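Local coordinates for peptidase M16 domain protein (Alicyclobacillus acidocaldarius subsp. acidocaldarius DSM 446, PDB 4XEA), which probably cleaves peptide bonds as a metallopeptidase of the M16 (insulinase) family, with nickel in its metal site here, at residues A148-E151 / L152-M156; I207-V210 / I211-Q215. One frame throughout, in Å; residues are numbered along the deposited sequence.

Interaction 1: residues A148-E151 / L152-M156; sequences AYME and LLRAM
Glu151 and Arg154 form a salt bridge one helical turn apart. Arg154 NH1 gives its hydrogen to Glu151 OE2 at 2.8 Å, and the bond is nearly straight (167°). The guanidinium offers its edge, with OE2 close to its plane. The carboxylate is met from above its own plane, and the two flat groups stand 76° apart. The Arg154 chain bends at chi3 (-74°), which folds the guanidinium back along the helix, one face over Met150 O. Arg154 NH2 also lies against Met150 CB at 3.7 Å. Arg147, one turn earlier, makes a second salt bridge to the same OE2, so two like charges lie close and the carboxylate probably offsets them. A leucine in place of Arg154 would probably leave Glu151 with one charge partner fewer and its carboxylate freer to turn.

The apolar contacts meet at Leu153. Its CD1 lies 3.6 Å from Tyr149 CZ, and its CG sits over one ring face, toward the rim. The phenol OH of Tyr149 is hydrogen-bonded to Tyr315 OH, on strand 314-321. The selenium of Met150, a selenomethionine, approaches Leu153 CD1 at 3.9 Å.

Four backbone bonds run beneath. Leu153 N to Tyr149 O (3.1 Å) is the straightest, and Ala155 N to Glu151 O (2.9 Å) the most bent. This i to i+4 ladder is that of a regular alpha-helix, and the Glu-Arg pair is an i, i+3 salt bridge on its surface. Helix 144-156 packs on the five-stranded sheet, with Leu152 against strands 314-321 and 415-422.

Interaction 2: residues I207-V210 / I211-Q215; sequences IAHV and IEENQ
Ile211 and Ile207 meet one turn apart on the buried side of the helix. Ile211 has the most surface buried in this contact. Its CD1 touches Ile207 CG2 at 3.8 Å, and the two side chains cross at a slant. Ile211 CG1 lies anti to the carbonyl carbon (chi1 -64°), which lays this branch over the preceding turn, with CG1 3.2 Å from Ile207 O. The same oxygen accepts the backbone bond from Ile211 N at 3.0 Å. It is thus both bonded and packed against by one residue.

Val210 is next in buried surface. Its contact is mostly through the backbone. Val210 O accepts from Asn214 N at 2.9 Å, and Asn214 CB lies 3.2 Å from that oxygen. The side-chain amides of Asn214 and Gln215 are joined too: Gln215 NE2 gives a bent hydrogen bond to Asn214 OD1.

His209 stands on the exposed side of the helix. Glu213 CG lies over one face of its imidazole, 4.1 Å from the ring centroid, in a CH-pi contact. The two side chains run side by side and point the same way, with ring and carboxylate planes 14° apart. Glu213 OE2 stays 4.9 Å from His209 NE2. Glu213 N closes the turn below with a bond to His209 O.

Glu212 turns elsewhere, and its OE1 accepts from Trp12 NE1.

Helix 204-216 packs against helix 105-116 and against two strands of the six-stranded mixed sheet. Ile207, Val210, Ile211 and Asn214 face helix 105-116, where Asn214 ND2 bonds to Asp114. Ile207 and Ile211 also reach strand 194-200, while Ala208 and Ile211 touch strand 19-24.

In the fold
From the N terminus, the chain reaches interaction 1 on helix 144-156 first and interaction 2 on helix 204-216 later. Neither closes a loop, since each joins successive turns of one helix. They are in series and neither nest nor cross. Their centres are 44 Å apart, on opposite sides of the chain's centre. The helix of interaction 1 packs on the five-stranded sheet, whose strands all come later in the chain, from 241-246 to 415-422. It thus ties distant parts of the chain together. The helix of interaction 2 follows strand 194-200 and packs back on the six-stranded sheet to which that strand belongs, and on helix 105-116.

Interaction 1: residues A148-E151 / L152-M156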
ATOM      1  N   ALA A 148     -12.152 -17.469   3.657  1.00 55.31           N
ATOM      2  CA  ALA A 148     -13.432 -17.086   3.043  1.00 52.43           C
ATOM      3  C   ALA A 148     -13.347 -17.112   1.519  1.00 49.20           C
ATOM      4  O   ALA A 148     -14.246 -17.601   0.844  1.00 45.44           O
ATOM      5  CB  ALA A 148     -13.833 -15.701   3.500  1.00 54.05           C
ATOM      6  N   TYR A 149     -12.251 -16.558   1.011  1.00 48.62           N
ATOM      7  CA  TYR A 149     -11.931 -16.573  -0.418  1.00 47.21           C
ATOM      8  C   TYR A 149     -11.859 -18.002  -0.944  1.00 45.00           C
ATOM      9  O   TYR A 149     -12.506 -18.338  -1.944  1.00 41.42           O
ATOM     10  CB  TYR A 149     -10.605 -15.842  -0.622  1.00 48.59           C
ATOM     11  CG  TYR A 149     -10.083 -15.856  -2.015  1.00 49.27           C
ATOM     12  CD1 TYR A 149      -8.960 -16.612  -2.336  1.00 55.19           C
ATOM     13  CD2 TYR A 149     -10.696 -15.152  -3.011  1.00 52.68           C
ATOM     14  CE1 TYR A 149      -8.447 -16.635  -3.619  1.00 57.43           C
ATOM     15  CE2 TYR A 149     -10.193 -15.178  -4.332  1.00 53.62           C
ATOM     16  CZ  TYR A 149      -9.081 -15.917  -4.618  1.00 55.79           C
ATOM     17  OH  TYR A 149      -8.557 -15.952  -5.890  1.00 58.46           O
HETATM   18  N   MSE A 150     -11.119 -18.865  -0.253  1.00 46.39           N
HETATM   19  CA  MSE A 150     -10.964 -20.236  -0.757  1.00 46.11           C
HETATM   20  C   MSE A 150     -12.286 -21.015  -0.669  1.00 45.37           C
HETATM   21  O   MSE A 150     -12.559 -21.825  -1.543  1.00 43.96           O
HETATM   22  CB  MSE A 150      -9.791 -20.995  -0.092  1.00 49.07           C
HETATM   23  CG  MSE A 150      -8.364 -20.516  -0.577  1.00 52.34           C
HETATM   24 SE   MSE A 150      -8.071 -20.338  -2.503  0.72 56.57          SE
HETATM   25  CE  MSE A 150      -8.841 -22.071  -3.035  1.00 56.40           C
ATOM     26  N   GLU A 151     -13.118 -20.709   0.324  1.00 47.48           N
ATOM     27  CA  GLU A 151     -14.451 -21.363   0.437  1.00 48.28           C
ATOM     28  C   GLU A 151     -15.336 -20.988  -0.780  1.00 45.06           C
ATOM     29  O   GLU A 151     -15.963 -21.837  -1.372  1.00 43.55           O
ATOM     30  CB  GLU A 151     -15.154 -21.009   1.755  1.00 50.08           C
ATOM     31  CG  GLU A 151     -14.573 -21.658   3.006  1.00 56.13           C
ATOM     32  CD  GLU A 151     -14.474 -23.194   2.915  1.00 59.00           C
ATOM     33  OE1 GLU A 151     -15.278 -23.831   2.181  1.00 58.98           O
ATOM     34  OE2 GLU A 151     -13.569 -23.747   3.586  1.00 58.81           O
ATOM     35  N   LEU A 152     -15.294 -19.724  -1.172  1.00 44.80           N
ATOM     36  CA  LEU A 152     -16.011 -19.247  -2.370  1.00 43.23           C
ATOM     37  C   LEU A 152     -15.558 -20.010  -3.624  1.00 41.29           C
ATOM     38  O   LEU A 152     -16.388 -20.619  -4.347  1.00 39.53           O
ATOM     39  CB  LEU A 152     -15.803 -17.733  -2.478  1.00 44.01           C
ATOM     40  CG  LEU A 152     -16.416 -16.901  -3.614  1.00 44.38           C
ATOM     41  CD1 LEU A 152     -15.756 -17.253  -4.910  1.00 43.59           C
ATOM     42  CD2 LEU A 152     -17.870 -17.093  -3.655  1.00 45.08           C
ATOM     43  N   LEU A 153     -14.245 -20.071  -3.848  1.00 40.23           N
ATOM     44  CA  LEU A 153     -13.712 -20.802  -4.997  1.00 39.34           C
ATOM     45  C   LEU A 153     -14.070 -22.272  -5.007  1.00 39.45           C
ATOM     46  O   LEU A 153     -14.403 -22.847  -6.106  1.00 39.20           O
ATOM     47  CB  LEU A 153     -12.194 -20.616  -5.131  1.00 39.33           C
ATOM     48  CG  LEU A 153     -11.678 -19.206  -5.477  1.00 41.60           C
ATOM     49  CD1 LEU A 153     -10.118 -19.172  -5.667  1.00 43.33           C
ATOM     50  CD2 LEU A 153     -12.316 -18.697  -6.763  1.00 40.00           C
ATOM     51  N   ARG A 154     -13.979 -22.890  -3.830  1.00 40.59           N
ATOM     52  CA  ARG A 154     -14.294 -24.288  -3.667  1.00 42.15           C
ATOM     53  C   ARG A 154     -15.802 -24.544  -3.948  1.00 41.96           C
ATOM     54  O   ARG A 154     -16.153 -25.565  -4.523  1.00 40.47           O
ATOM     55  CB  ARG A 154     -13.935 -24.831  -2.286  1.00 43.97           C
ATOM     56  CG  ARG A 154     -12.467 -25.269  -2.149  1.00 48.41           C
ATOM     57  CD  ARG A 154     -12.192 -26.092  -0.862  1.00 55.53           C
ATOM     58  NE  ARG A 154     -12.164 -25.341   0.399  1.00 58.93           N
ATOM     59  CZ  ARG A 154     -11.098 -24.706   0.912  1.00 62.22           C
ATOM     60  NH1 ARG A 154     -11.203 -24.093   2.093  1.00 64.86           N
ATOM     61  NH2 ARG A 154      -9.938 -24.650   0.256  1.00 60.91           N
ATOM     62  N   ALA A 155     -16.633 -23.583  -3.582  1.00 41.45           N
ATOM     63  CA  ALA A 155     -18.069 -23.661  -3.869  1.00 42.78           C
ATOM     64  C   ALA A 155     -18.339 -23.421  -5.381  1.00 41.83           C
ATOM     65  O   ALA A 155     -19.150 -24.122  -6.020  1.00 42.98           O
ATOM     66  CB  ALA A 155     -18.823 -22.659  -2.985  1.00 42.56           C
HETATM   67  N   MSE A 156     -17.645 -22.444  -5.951  1.00 40.52           N
HETATM   68  CA  MSE A 156     -17.867 -22.039  -7.323  1.00 40.07           C
HETATM   69  C   MSE A 156     -17.426 -23.076  -8.378  1.00 38.95           C
HETATM   70  O   MSE A 156     -18.153 -23.309  -9.351  1.00 37.46           O
HETATM   71  CB  MSE A 156     -17.189 -20.688  -7.567  1.00 38.49           C
HETATM   72  CG  MSE A 156     -17.281 -20.131  -8.951  1.00 40.07           C
HETATM   73 SE   MSE A 156     -16.588 -18.310  -9.116  0.79 42.10          SE
HETATM   74  CE  MSE A 156     -17.861 -17.425  -8.131  1.00 30.39           C
TER

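Interaction 2: residues I207-V210 / I211-Q215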
ATOM      1  N   ILE A 207      21.158  -0.989 -21.543  1.00 68.08           N
ATOM      2  CA  ILE A 207      20.533  -2.175 -20.998  1.00 65.09           C
ATOM      3  C   ILE A 207      20.153  -3.178 -22.108  1.00 63.97           C
ATOM      4  O   ILE A 207      20.265  -4.396 -21.913  1.00 62.27           O
ATOM      5  CB  ILE A 207      19.305  -1.812 -20.119  1.00 62.76           C
ATOM      6  CG1 ILE A 207      19.734  -1.005 -18.881  1.00 63.86           C
ATOM      7  CG2 ILE A 207      18.542  -3.076 -19.710  1.00 59.95           C
ATOM      8  CD1 ILE A 207      20.827  -1.655 -18.026  1.00 66.76           C
ATOM      9  N   ALA A 208      19.733  -2.671 -23.274  1.00 64.17           N
ATOM     10  CA  ALA A 208      19.398  -3.544 -24.420  1.00 63.59           C
ATOM     11  C   ALA A 208      20.590  -4.363 -24.872  1.00 65.77           C
ATOM     12  O   ALA A 208      20.444  -5.520 -25.233  1.00 65.97           O
ATOM     13  CB  ALA A 208      18.849  -2.748 -25.575  1.00 63.68           C
ATOM     14  N   HIS A 209      21.774  -3.766 -24.832  1.00 68.78           N
ATOM     15  CA  HIS A 209      23.015  -4.443 -25.176  1.00 71.68           C
ATOM     16  C   HIS A 209      23.409  -5.478 -24.101  1.00 70.71           C
ATOM     17  O   HIS A 209      23.828  -6.579 -24.416  1.00 70.65           O
ATOM     18  CB  HIS A 209      24.101  -3.369 -25.366  1.00 75.37           C
ATOM     19  CG  HIS A 209      25.445  -3.899 -25.729  1.00 81.01           C
ATOM     20  ND1 HIS A 209      25.714  -4.482 -26.951  1.00 84.91           N
ATOM     21  CD2 HIS A 209      26.618  -3.879 -25.053  1.00 87.01           C
ATOM     22  CE1 HIS A 209      26.992  -4.821 -27.003  1.00 88.76           C
ATOM     23  NE2 HIS A 209      27.564  -4.461 -25.865  1.00 90.41           N
ATOM     24  N   VAL A 210      23.262  -5.130 -22.833  1.00 69.65           N
ATOM     25  CA  VAL A 210      23.527  -6.085 -21.740  1.00 69.80           C
ATOM     26  C   VAL A 210      22.630  -7.350 -21.841  1.00 67.55           C
ATOM     27  O   VAL A 210      23.085  -8.493 -21.614  1.00 67.32           O
ATOM     28  CB  VAL A 210      23.282  -5.419 -20.367  1.00 69.58           C
ATOM     29  CG1 VAL A 210      23.302  -6.458 -19.239  1.00 69.94           C
ATOM     30  CG2 VAL A 210      24.273  -4.298 -20.118  1.00 70.65           C
ATOM     31  N   ILE A 211      21.363  -7.147 -22.191  1.00 65.22           N
ATOM     32  CA  ILE A 211      20.424  -8.263 -22.246  1.00 63.53           C
ATOM     33  C   ILE A 211      20.847  -9.173 -23.413  1.00 64.59           C
ATOM     34  O   ILE A 211      20.979 -10.378 -23.220  1.00 63.68           O
ATOM     35  CB  ILE A 211      18.937  -7.807 -22.403  1.00 60.76           C
ATOM     36  CG1 ILE A 211      18.459  -7.003 -21.203  1.00 59.38           C
ATOM     37  CG2 ILE A 211      17.988  -9.016 -22.564  1.00 59.02           C
ATOM     38  CD1 ILE A 211      17.227  -6.146 -21.476  1.00 57.28           C
ATOM     39  N   GLU A 212      21.108  -8.582 -24.588  1.00 66.31           N
ATOM     40  CA  GLU A 212      21.493  -9.351 -25.796  1.00 68.31           C
ATOM     41  C   GLU A 212      22.773 -10.131 -25.532  1.00 70.28           C
ATOM     42  O   GLU A 212      22.877 -11.297 -25.871  1.00 69.60           O
ATOM     43  CB  GLU A 212      21.712  -8.436 -27.013  1.00 70.83           C
ATOM     44  CG  GLU A 212      20.503  -7.612 -27.483  1.00 71.04           C
ATOM     45  CD  GLU A 212      19.649  -8.289 -28.528  1.00 74.45           C
ATOM     46  OE1 GLU A 212      18.795  -7.589 -29.112  1.00 76.55           O
ATOM     47  OE2 GLU A 212      19.794  -9.512 -28.759  1.00 77.73           O
ATOM     48  N   GLU A 213      23.738  -9.481 -24.893  1.00 72.47           N
ATOM     49  CA  GLU A 213      25.018 -10.129 -24.590  1.00 75.78           C
ATOM     50  C   GLU A 213      24.863 -11.263 -23.588  1.00 74.39           C
ATOM     51  O   GLU A 213      25.445 -12.325 -23.758  1.00 75.23           O
ATOM     52  CB  GLU A 213      26.058  -9.108 -24.109  1.00 78.87           C
ATOM     53  CG  GLU A 213      26.626  -8.293 -25.238  1.00 83.50           C
ATOM     54  CD  GLU A 213      27.436  -9.150 -26.212  1.00 89.07           C
ATOM     55  OE1 GLU A 213      26.837  -9.755 -27.137  1.00 92.33           O
ATOM     56  OE2 GLU A 213      28.664  -9.235 -26.038  1.00 95.04           O
ATOM     57  N   ASN A 214      24.051 -11.048 -22.561  1.00 71.40           N
ATOM     58  CA  ASN A 214      23.797 -12.077 -21.565  1.00 70.58           C
ATOM     59  C   ASN A 214      23.153 -13.317 -22.182  1.00 68.93           C
ATOM     60  O   ASN A 214      23.562 -14.440 -21.888  1.00 70.67           O
ATOM     61  CB  ASN A 214      22.872 -11.513 -20.457  1.00 68.55           C
ATOM     62  CG  ASN A 214      22.629 -12.501 -19.336  1.00 66.50           C
ATOM     63  OD1 ASN A 214      21.888 -13.475 -19.496  1.00 65.69           O
ATOM     64  ND2 ASN A 214      23.228 -12.234 -18.175  1.00 66.02           N
ATOM     65  N   GLN A 215      22.122 -13.107 -23.009  1.00 66.75           N
ATOM     66  CA  GLN A 215      21.411 -14.191 -23.693  1.00 64.80           C
ATOM     67  C   GLN A 215      22.234 -14.876 -24.785  1.00 67.96           C
ATOM     68  O   GLN A 215      22.171 -16.100 -24.922  1.00 67.57           O
ATOM     69  CB  GLN A 215      20.106 -13.663 -24.297  1.00 62.15           C
ATOM     70  CG  GLN A 215      19.129 -13.091 -23.217  1.00 57.97           C
ATOM     71  CD  GLN A 215      18.720 -14.145 -22.215  1.00 55.05           C
ATOM     72  OE1 GLN A 215      17.716 -14.839 -22.409  1.00 54.57           O
ATOM     73  NE2 GLN A 215      19.503 -14.303 -21.160  1.00 54.56           N
TER